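Local coordinates for hyaluronoglucosaminidase (Apis mellifera, PDB 1FCQ), which hydrolyses glycosidic bonds of hyaluronan as a family 56 glycosidase of bee venom, in which it is a major allergen, at residues A[13-18]-A[38-43]; A[27-32]-A[315-320]. One frame throughout, in Å; residues are numbered along the deposited sequence.

Interaction 1. Residues A[13-18]-A[38-43]; sequences VYWNVP and ILQNWM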
ATOM      1  N   VAL A  13       1.382 -15.885   4.993  1.00 17.83           N
ATOM      2  CA  VAL A  13       1.213 -15.400   3.617  1.00 15.82           C
ATOM      3  C   VAL A  13      -0.285 -15.226   3.376  1.00 14.70           C
ATOM      4  O   VAL A  13      -1.074 -16.129   3.617  1.00 18.57           O
ATOM      5  CB  VAL A  13       1.824 -16.320   2.555  1.00 16.09           C
ATOM      6  CG1 VAL A  13       1.687 -15.728   1.159  1.00 17.39           C
ATOM      7  CG2 VAL A  13       3.298 -16.555   2.876  1.00 20.90           C
ATOM      8  N   TYR A  14      -0.671 -14.025   2.944  1.00 12.48           N
ATOM      9  CA  TYR A  14      -2.091 -13.729   2.740  1.00 13.03           C
ATOM     10  C   TYR A  14      -2.543 -13.624   1.296  1.00 15.55           C
ATOM     11  O   TYR A  14      -1.862 -13.030   0.462  1.00 14.82           O
ATOM     12  CB  TYR A  14      -2.412 -12.366   3.396  1.00 12.61           C
ATOM     13  CG  TYR A  14      -2.306 -12.398   4.900  1.00 12.05           C
ATOM     14  CD1 TYR A  14      -1.112 -12.124   5.545  1.00 15.15           C
ATOM     15  CD2 TYR A  14      -3.435 -12.724   5.658  1.00 18.63           C
ATOM     16  CE1 TYR A  14      -1.056 -12.170   6.937  1.00 14.85           C
ATOM     17  CE2 TYR A  14      -3.373 -12.764   7.036  1.00 20.93           C
ATOM     18  CZ  TYR A  14      -2.180 -12.475   7.655  1.00 18.44           C
ATOM     19  OH  TYR A  14      -2.101 -12.523   9.036  1.00 20.35           O
ATOM     20  N   TRP A  15      -3.736 -14.190   1.034  1.00 13.24           N
ATOM     21  CA  TRP A  15      -4.276 -14.091  -0.327  1.00 12.73           C
ATOM     22  C   TRP A  15      -5.070 -12.794  -0.468  1.00 13.41           C
ATOM     23  O   TRP A  15      -6.110 -12.658   0.175  1.00 13.55           O
ATOM     24  CB  TRP A  15      -5.210 -15.273  -0.578  1.00 11.57           C
ATOM     25  CG  TRP A  15      -5.634 -15.497  -2.003  1.00 13.85           C
ATOM     26  CD1 TRP A  15      -6.896 -15.403  -2.510  1.00 14.17           C
ATOM     27  CD2 TRP A  15      -4.797 -15.891  -3.102  1.00 14.38           C
ATOM     28  NE1 TRP A  15      -6.907 -15.702  -3.851  1.00 12.95           N
ATOM     29  CE2 TRP A  15      -5.621 -16.014  -4.232  1.00 13.20           C
ATOM     30  CE3 TRP A  15      -3.437 -16.163  -3.225  1.00 13.41           C
ATOM     31  CZ2 TRP A  15      -5.126 -16.394  -5.480  1.00 16.72           C
ATOM     32  CZ3 TRP A  15      -2.937 -16.545  -4.462  1.00 16.59           C
ATOM     33  CH2 TRP A  15      -3.789 -16.651  -5.562  1.00 14.93           C
ATOM     34  N   ASN A  16      -4.599 -11.882  -1.316  1.00 12.87           N
ATOM     35  CA  ASN A  16      -5.332 -10.628  -1.538  1.00 11.63           C
ATOM     36  C   ASN A  16      -5.558 -10.412  -3.039  1.00 15.33           C
ATOM     37  O   ASN A  16      -5.522  -9.332  -3.608  1.00 15.19           O
ATOM     38  CB  ASN A  16      -4.624  -9.443  -0.886  1.00 13.94           C
ATOM     39  CG  ASN A  16      -5.437  -8.168  -0.800  1.00 14.39           C
ATOM     40  OD1 ASN A  16      -4.882  -7.059  -0.928  1.00 12.97           O
ATOM     41  ND2 ASN A  16      -6.755  -8.252  -0.561  1.00 13.86           N
ATOM     42  N   VAL A  17      -5.754 -11.551  -3.716  1.00 13.22           N
ATOM     43  CA  VAL A  17      -6.036 -11.549  -5.167  1.00 15.05           C
ATOM     44  C   VAL A  17      -7.548 -11.667  -5.265  1.00 14.44           C
ATOM     45  O   VAL A  17      -8.123 -12.506  -4.555  1.00 15.09           O
ATOM     46  CB  VAL A  17      -5.344 -12.745  -5.834  1.00 11.20           C
ATOM     47  CG1 VAL A  17      -5.702 -12.806  -7.320  1.00 19.62           C
ATOM     48  CG2 VAL A  17      -3.831 -12.699  -5.716  1.00 15.80           C
ATOM     49  N   PRO A  18      -8.226 -10.939  -6.134  1.00 14.35           N
ATOM     50  CA  PRO A  18      -9.674 -10.928  -6.196  1.00 16.31           C
ATOM     51  C   PRO A  18     -10.274 -12.069  -6.997  1.00 14.70           C
ATOM     52  O   PRO A  18     -11.100 -11.841  -7.878  1.00 16.41           O
ATOM     53  CB  PRO A  18     -10.000  -9.572  -6.805  1.00 16.36           C
ATOM     54  CG  PRO A  18      -8.838  -9.300  -7.690  1.00 16.61           C
ATOM     55  CD  PRO A  18      -7.632  -9.873  -6.980  1.00 15.77           C
ATOM     56  N   ILE A  38      -1.471 -20.875   2.016  1.00 19.79           N
ATOM     57  CA  ILE A  38      -1.685 -19.421   2.079  1.00 13.20           C
ATOM     58  C   ILE A  38      -2.962 -19.158   2.862  1.00 12.90           C
ATOM     59  O   ILE A  38      -3.944 -19.904   2.755  1.00 18.48           O
ATOM     60  CB  ILE A  38      -1.808 -18.868   0.649  1.00 16.21           C
ATOM     61  CG1 ILE A  38      -0.483 -19.073  -0.094  1.00 15.78           C
ATOM     62  CG2 ILE A  38      -2.208 -17.396   0.665  1.00 16.14           C
ATOM     63  CD1 ILE A  38      -0.631 -19.009  -1.615  1.00 16.00           C
ATOM     64  N   LEU A  39      -2.918 -18.119   3.710  1.00 15.43           N
ATOM     65  CA  LEU A  39      -4.107 -17.748   4.476  1.00 16.11           C
ATOM     66  C   LEU A  39      -5.133 -17.146   3.524  1.00 13.31           C
ATOM     67  O   LEU A  39      -4.829 -16.248   2.715  1.00 14.98           O
ATOM     68  CB  LEU A  39      -3.756 -16.744   5.578  1.00 14.41           C
ATOM     69  CG  LEU A  39      -2.746 -17.269   6.612  1.00 15.17           C
ATOM     70  CD1 LEU A  39      -2.492 -16.186   7.658  1.00 20.69           C
ATOM     71  CD2 LEU A  39      -3.221 -18.547   7.275  1.00 25.13           C
ATOM     72  N   GLN A  40      -6.351 -17.659   3.591  1.00 14.94           N
ATOM     73  CA  GLN A  40      -7.422 -17.327   2.677  1.00 16.07           C
ATOM     74  C   GLN A  40      -8.721 -17.048   3.429  1.00 14.36           C
ATOM     75  O   GLN A  40      -9.137 -17.806   4.315  1.00 13.93           O
ATOM     76  CB  GLN A  40      -7.630 -18.513   1.720  1.00 18.69           C
ATOM     77  CG  GLN A  40      -8.623 -18.323   0.593  1.00 12.90           C
ATOM     78  CD  GLN A  40      -8.555 -19.473  -0.402  1.00 16.08           C
ATOM     79  OE1 GLN A  40      -8.204 -20.610  -0.049  1.00 15.47           O
ATOM     80  NE2 GLN A  40      -8.874 -19.160  -1.650  1.00 16.82           N
ATOM     81  N   ASN A  41      -9.314 -15.913   3.060  1.00 11.82           N
ATOM     82  CA  ASN A  41     -10.606 -15.544   3.631  1.00 13.73           C
ATOM     83  C   ASN A  41     -11.635 -16.650   3.400  1.00 15.70           C
ATOM     84  O   ASN A  41     -11.573 -17.334   2.380  1.00 15.43           O
ATOM     85  CB  ASN A  41     -11.160 -14.267   3.021  1.00 14.05           C
ATOM     86  CG  ASN A  41     -10.433 -13.015   3.481  1.00 14.99           C
ATOM     87  OD1 ASN A  41     -10.027 -12.909   4.631  1.00 15.71           O
ATOM     88  ND2 ASN A  41     -10.320 -12.073   2.573  1.00 13.26           N
ATOM     89  N   TRP A  42     -12.511 -16.812   4.384  1.00 15.72           N
ATOM     90  CA  TRP A  42     -13.563 -17.835   4.275  1.00 15.13           C
ATOM     91  C   TRP A  42     -14.328 -17.654   2.973  1.00 17.14           C
ATOM     92  O   TRP A  42     -14.669 -16.559   2.512  1.00 16.27           O
ATOM     93  CB  TRP A  42     -14.460 -17.715   5.504  1.00 16.68           C
ATOM     94  CG  TRP A  42     -15.605 -18.689   5.550  1.00 15.99           C
ATOM     95  CD1 TRP A  42     -15.534 -20.011   5.847  1.00 16.51           C
ATOM     96  CD2 TRP A  42     -16.975 -18.408   5.264  1.00 17.66           C
ATOM     97  NE1 TRP A  42     -16.789 -20.584   5.758  1.00 20.19           N
ATOM     98  CE2 TRP A  42     -17.690 -19.612   5.422  1.00 18.32           C
ATOM     99  CE3 TRP A  42     -17.673 -17.246   4.904  1.00 20.95           C
ATOM    100  CZ2 TRP A  42     -19.070 -19.687   5.210  1.00 18.22           C
ATOM    101  CZ3 TRP A  42     -19.036 -17.324   4.692  1.00 22.35           C
ATOM    102  CH2 TRP A  42     -19.717 -18.540   4.867  1.00 19.15           C
ATOM    103  N   MET A  43     -14.580 -18.777   2.295  1.00 15.00           N
ATOM    104  CA  MET A  43     -15.249 -18.868   1.009  1.00 16.05           C
ATOM    105  C   MET A  43     -14.561 -18.120  -0.119  1.00 15.40           C
ATOM    106  O   MET A  43     -15.132 -17.735  -1.151  1.00 17.16           O
ATOM    107  CB  MET A  43     -16.716 -18.417   1.128  1.00 19.01           C
ATOM    108  CG  MET A  43     -17.555 -19.433   1.911  1.00 19.02           C
ATOM    109  SD  MET A  43     -17.685 -21.005   1.043  1.00 20.31           S
ATOM    110  CE  MET A  43     -18.722 -20.616  -0.333  1.00 20.94           C
TER
HETATM  111  O   HOH W   1      -8.158 -14.300   1.065  1.00 15.87           O

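Interaction 2. Residues A[27-32]-A[315-320]; sequences LRFEEV and QFREYL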
ATOM      1  N   LEU A  27     -14.807 -21.490 -10.349  1.00 18.00           N
ATOM      2  CA  LEU A  27     -13.406 -21.554  -9.926  1.00 17.47           C
ATOM      3  C   LEU A  27     -13.278 -20.872  -8.564  1.00 19.06           C
ATOM      4  O   LEU A  27     -13.258 -19.644  -8.514  1.00 17.94           O
ATOM      5  CB  LEU A  27     -12.500 -20.914 -10.968  1.00 17.41           C
ATOM      6  CG  LEU A  27     -12.699 -21.410 -12.407  1.00 21.18           C
ATOM      7  CD1 LEU A  27     -12.119 -20.390 -13.371  1.00 24.80           C
ATOM      8  CD2 LEU A  27     -12.134 -22.802 -12.597  1.00 24.94           C
ATOM      9  N   ARG A  28     -13.217 -21.697  -7.532  1.00 22.75           N
ATOM     10  CA  ARG A  28     -13.195 -21.184  -6.167  1.00 23.02           C
ATOM     11  C   ARG A  28     -11.818 -21.044  -5.563  1.00 21.10           C
ATOM     12  O   ARG A  28     -11.693 -20.611  -4.415  1.00 19.60           O
ATOM     13  CB  ARG A  28     -14.044 -22.103  -5.269  1.00 26.32           C
ATOM     14  CG  ARG A  28     -15.528 -22.061  -5.594  1.00 35.39           C
ATOM     15  CD  ARG A  28     -16.387 -22.555  -4.449  1.00 41.86           C
ATOM     16  NE  ARG A  28     -16.316 -23.985  -4.192  1.00 51.03           N
ATOM     17  CZ  ARG A  28     -16.845 -24.578  -3.124  1.00 53.30           C
ATOM     18  NH1 ARG A  28     -17.477 -23.869  -2.197  1.00 53.20           N
ATOM     19  NH2 ARG A  28     -16.745 -25.892  -2.972  1.00 55.90           N
ATOM     20  N   PHE A  29     -10.764 -21.451  -6.256  1.00 20.82           N
ATOM     21  CA  PHE A  29      -9.397 -21.329  -5.784  1.00 17.00           C
ATOM     22  C   PHE A  29      -9.153 -21.909  -4.410  1.00 15.69           C
ATOM     23  O   PHE A  29      -8.336 -21.396  -3.634  1.00 17.24           O
ATOM     24  CB  PHE A  29      -8.994 -19.830  -5.852  1.00 16.91           C
ATOM     25  CG  PHE A  29      -8.737 -19.432  -7.289  1.00 14.59           C
ATOM     26  CD1 PHE A  29      -9.785 -19.105  -8.128  1.00 17.03           C
ATOM     27  CD2 PHE A  29      -7.438 -19.413  -7.785  1.00 12.90           C
ATOM     28  CE1 PHE A  29      -9.562 -18.757  -9.450  1.00 18.35           C
ATOM     29  CE2 PHE A  29      -7.216 -19.059  -9.107  1.00 13.50           C
ATOM     30  CZ  PHE A  29      -8.264 -18.715  -9.934  1.00 16.62           C
ATOM     31  N   GLU A  30      -9.699 -23.096  -4.116  1.00 17.07           N
ATOM     32  CA  GLU A  30      -9.462 -23.750  -2.839  1.00 19.40           C
ATOM     33  C   GLU A  30      -8.007 -24.147  -2.634  1.00 16.15           C
ATOM     34  O   GLU A  30      -7.533 -24.218  -1.508  1.00 18.66           O
ATOM     35  CB  GLU A  30     -10.349 -24.989  -2.669  1.00 19.68           C
ATOM     36  CG  GLU A  30     -11.815 -24.719  -2.942  1.00 25.17           C
ATOM     37  CD  GLU A  30     -12.279 -25.087  -4.334  1.00 32.77           C
ATOM     38  OE1 GLU A  30     -11.488 -25.007  -5.301  1.00 25.88           O
ATOM     39  OE2 GLU A  30     -13.472 -25.470  -4.431  1.00 33.74           O
ATOM     40  N   GLU A  31      -7.237 -24.375  -3.695  1.00 17.79           N
ATOM     41  CA  GLU A  31      -5.849 -24.759  -3.586  1.00 16.67           C
ATOM     42  C   GLU A  31      -4.986 -23.688  -2.935  1.00 17.83           C
ATOM     43  O   GLU A  31      -3.960 -24.058  -2.376  1.00 18.92           O
ATOM     44  CB  GLU A  31      -5.233 -25.175  -4.923  1.00 19.79           C
ATOM     45  CG  GLU A  31      -5.192 -24.071  -5.954  1.00 21.36           C
ATOM     46  CD  GLU A  31      -6.422 -24.010  -6.825  1.00 27.74           C
ATOM     47  OE1 GLU A  31      -6.244 -23.733  -8.036  1.00 31.53           O
ATOM     48  OE2 GLU A  31      -7.563 -24.236  -6.373  1.00 25.24           O
ATOM     49  N   VAL A  32      -5.418 -22.420  -2.956  1.00 13.34           N
ATOM     50  CA  VAL A  32      -4.620 -21.399  -2.263  1.00 14.70           C
ATOM     51  C   VAL A  32      -4.268 -21.808  -0.845  1.00 15.02           C
ATOM     52  O   VAL A  32      -3.114 -21.751  -0.450  1.00 18.10           O
ATOM     53  CB  VAL A  32      -5.441 -20.087  -2.247  1.00 18.98           C
ATOM     54  CG1 VAL A  32      -4.840 -19.028  -1.350  1.00 16.62           C
ATOM     55  CG2 VAL A  32      -5.514 -19.554  -3.675  1.00 14.99           C
ATOM     56  N   GLN A 315      -6.319 -18.839 -16.859  1.00 15.42           N
ATOM     57  CA  GLN A 315      -4.894 -18.586 -17.070  1.00 13.71           C
ATOM     58  C   GLN A 315      -4.199 -18.270 -15.738  1.00 17.91           C
ATOM     59  O   GLN A 315      -3.082 -18.739 -15.480  1.00 15.87           O
ATOM     60  CB  GLN A 315      -4.656 -17.472 -18.083  1.00 18.25           C
ATOM     61  CG  GLN A 315      -3.206 -17.281 -18.494  1.00 17.99           C
ATOM     62  CD  GLN A 315      -2.331 -16.541 -17.508  1.00 19.97           C
ATOM     63  OE1 GLN A 315      -2.820 -15.648 -16.816  1.00 20.36           O
ATOM     64  NE2 GLN A 315      -1.052 -16.873 -17.406  1.00 20.43           N
ATOM     65  N   PHE A 316      -4.873 -17.491 -14.893  1.00 18.03           N
ATOM     66  CA  PHE A 316      -4.274 -17.178 -13.591  1.00 17.03           C
ATOM     67  C   PHE A 316      -4.161 -18.425 -12.730  1.00 13.14           C
ATOM     68  O   PHE A 316      -3.132 -18.656 -12.082  1.00 15.54           O
ATOM     69  CB  PHE A 316      -5.051 -16.055 -12.864  1.00 13.84           C
ATOM     70  CG  PHE A 316      -4.427 -15.874 -11.492  1.00 16.29           C
ATOM     71  CD1 PHE A 316      -3.127 -15.408 -11.388  1.00 14.31           C
ATOM     72  CD2 PHE A 316      -5.125 -16.222 -10.355  1.00 17.81           C
ATOM     73  CE1 PHE A 316      -2.540 -15.253 -10.138  1.00 15.14           C
ATOM     74  CE2 PHE A 316      -4.541 -16.074  -9.103  1.00 15.98           C
ATOM     75  CZ  PHE A 316      -3.248 -15.596  -9.001  1.00 13.97           C
ATOM     76  N   ARG A 317      -5.185 -19.279 -12.760  1.00 16.20           N
ATOM     77  CA  ARG A 317      -5.169 -20.528 -12.014  1.00 15.80           C
ATOM     78  C   ARG A 317      -4.031 -21.418 -12.510  1.00 16.23           C
ATOM     79  O   ARG A 317      -3.314 -22.028 -11.742  1.00 14.87           O
ATOM     80  CB  ARG A 317      -6.517 -21.245 -12.116  1.00 17.74           C
ATOM     81  CG  ARG A 317      -6.640 -22.391 -11.117  1.00 19.12           C
ATOM     82  CD  ARG A 317      -8.064 -22.915 -11.009  1.00 22.56           C
ATOM     83  NE  ARG A 317      -8.286 -23.745  -9.836  1.00 31.25           N
ATOM     84  CZ  ARG A 317      -9.323 -23.811  -9.017  1.00 36.89           C
ATOM     85  NH1 ARG A 317     -10.407 -23.053  -9.108  1.00 23.55           N
ATOM     86  NH2 ARG A 317      -9.333 -24.668  -7.998  1.00 32.67           N
ATOM     87  N   GLU A 318      -3.795 -21.443 -13.828  1.00 16.22           N
ATOM     88  CA  GLU A 318      -2.675 -22.209 -14.372  1.00 18.06           C
ATOM     89  C   GLU A 318      -1.356 -21.673 -13.830  1.00 17.37           C
ATOM     90  O   GLU A 318      -0.482 -22.421 -13.387  1.00 19.53           O
ATOM     91  CB  GLU A 318      -2.715 -22.065 -15.882  1.00 21.69           C
ATOM     92  CG  GLU A 318      -1.871 -22.963 -16.740  1.00 27.09           C
ATOM     93  CD  GLU A 318      -2.289 -22.828 -18.214  1.00 19.61           C
ATOM     94  OE1 GLU A 318      -1.559 -22.101 -18.910  1.00 23.00           O
ATOM     95  OE2 GLU A 318      -3.308 -23.420 -18.614  1.00 24.82           O
ATOM     96  N   TYR A 319      -1.210 -20.339 -13.805  1.00 17.35           N
ATOM     97  CA  TYR A 319       0.025 -19.740 -13.282  1.00 16.92           C
ATOM     98  C   TYR A 319       0.207 -20.072 -11.814  1.00 15.64           C
ATOM     99  O   TYR A 319       1.302 -20.377 -11.310  1.00 15.89           O
ATOM    100  CB  TYR A 319       0.016 -18.222 -13.485  1.00 16.76           C
ATOM    101  CG  TYR A 319       1.227 -17.526 -12.903  1.00 16.81           C
ATOM    102  CD1 TYR A 319       2.494 -17.660 -13.443  1.00 17.23           C
ATOM    103  CD2 TYR A 319       1.081 -16.690 -11.794  1.00 19.10           C
ATOM    104  CE1 TYR A 319       3.591 -17.009 -12.903  1.00 18.01           C
ATOM    105  CE2 TYR A 319       2.163 -16.039 -11.256  1.00 18.83           C
ATOM    106  CZ  TYR A 319       3.415 -16.201 -11.792  1.00 20.11           C
ATOM    107  OH  TYR A 319       4.488 -15.530 -11.261  1.00 19.74           O
ATOM    108  N   LEU A 320      -0.877 -19.984 -11.034  1.00 17.07           N
ATOM    109  CA  LEU A 320      -0.855 -20.343  -9.628  1.00 13.48           C
ATOM    110  C   LEU A 320      -0.383 -21.784  -9.401  1.00 15.29           C
ATOM    111  O   LEU A 320       0.429 -22.044  -8.527  1.00 18.02           O
ATOM    112  CB  LEU A 320      -2.238 -20.159  -8.985  1.00 16.25           C
ATOM    113  CG  LEU A 320      -2.427 -20.665  -7.557  1.00 15.45           C
ATOM    114  CD1 LEU A 320      -1.493 -19.909  -6.600  1.00 17.58           C
ATOM    115  CD2 LEU A 320      -3.864 -20.532  -7.073  1.00 16.05           C
TER
HETATM  116  O   HOH W   2     -12.741 -24.570  -7.773  1.00 27.79           O

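Interaction 1. Residues A[13-18]-A[38-43]
Tyr-14 and Leu-39 point their side chains the same way and lie side by side where strand 12-16 of the seven-stranded TIM barrel meets the loop segment 38-43. The contact is a single parallel beta bridge on the flank of the strand away from 297-301. Leu-39 uses both its backbone polar groups: its N donates to Val-13 O at 2.7 Å, and its O accepts from Trp-15 N at 2.9 Å. Beside this bridge the leucine branch leans over a face of the tyrosine ring, with Leu-39 CD1 4.0 Å from the ring centroid of Tyr-14 and 29° off the normal, a CH-pi contact. The leucine torsion explains this: CG stands opposite the carbonyl carbon (chi1 -61°), and the straight extension to CD1 brings that methyl to the ring. Ile-38 packs on the other side of the bridge, where a branched apolar residue suits two neighbours at once. Its CG1 lies 4.2 Å from Val-13 CG1, and its CG2 is 3.9 Å from Trp-15 CB. The indole of Trp-15 has Val-17 CB over one face and gives its NE1 hydrogen to Thr-19. Gln-40 OE1 pairs with the Ser-33 hydroxyl, and its NE2 with Asp-44 OD1. Beyond the bridge a water continues the pairing, donating to Trp-15 O and accepting from Asn-41 N, each at 2.8 Å.

Interaction 2. Residues A[27-32]-A[315-320]
Arg-317 reaches from its helix across the ring of Phe-29 to the acidic pair Glu-30 and Glu-31. Its CB sits 3.8 Å from Phe-29 CZ, an aliphatic start that suits the apolar side of the interface, where Leu-320 CD2 meets the edge of the same ring and Phe-316 packs beside it. CG is anti to the backbone N (chi1 -168°), near both Phe-29 CE2 and Glu-31 OE1, and from there the chain runs extended to NE. Arg-317 CD lies 3.6 Å from Glu-31 OE1. Arg-317 NE then makes a weak, bent hydrogen bond to Glu-31 OE1 (2.7 Å, 116° at the hydrogen) within a salt bridge; Asn-321 also donates to that oxygen. This is how helix 310-328, the last helix of the TIM-barrel chain, holds the turn leading into helix 31-34. At CZ the guanidinium stands over the face of Phe-29, 4.8 Å from the ring centroid, a cation-pi contact with the planes 31° apart. NH2 faces Glu-31 OE2 in the salt bridge, so close that the exact separation is doubtful. Arg-317 NH2 also makes a long, weak bridge to Glu-30 OE1 at 3.5 Å, in the guanidinium plane. Arg-317 NH1 lies 3.5 Å from Leu-27 CB and donates to a water that also accepts from Arg-28 N and donates to Glu-30 OE1.

The centres of interactions 1 and 2 lie about 12 Å apart on the same side of the chain's centre. Their segments alternate along the sequence, 13-18, 27-32, 38-43 and finally 315-320, so that the first strand, the short helix 31-34 and the loop after it are brought together with the C-terminal helix 310-328. The two contacts touch directly: Ile-38 N is probably hydrogen-bonded to Val-32 O, Gln-40 NE2 probably to Phe-29 O, and Val-32 packs on Trp-15, which also touches Leu-320. Interaction 2 and the Cys-22 to Cys-313 disulfide both tie the N-terminal region to the C-terminal helix, while interaction 1 fixes the loop to the first strand.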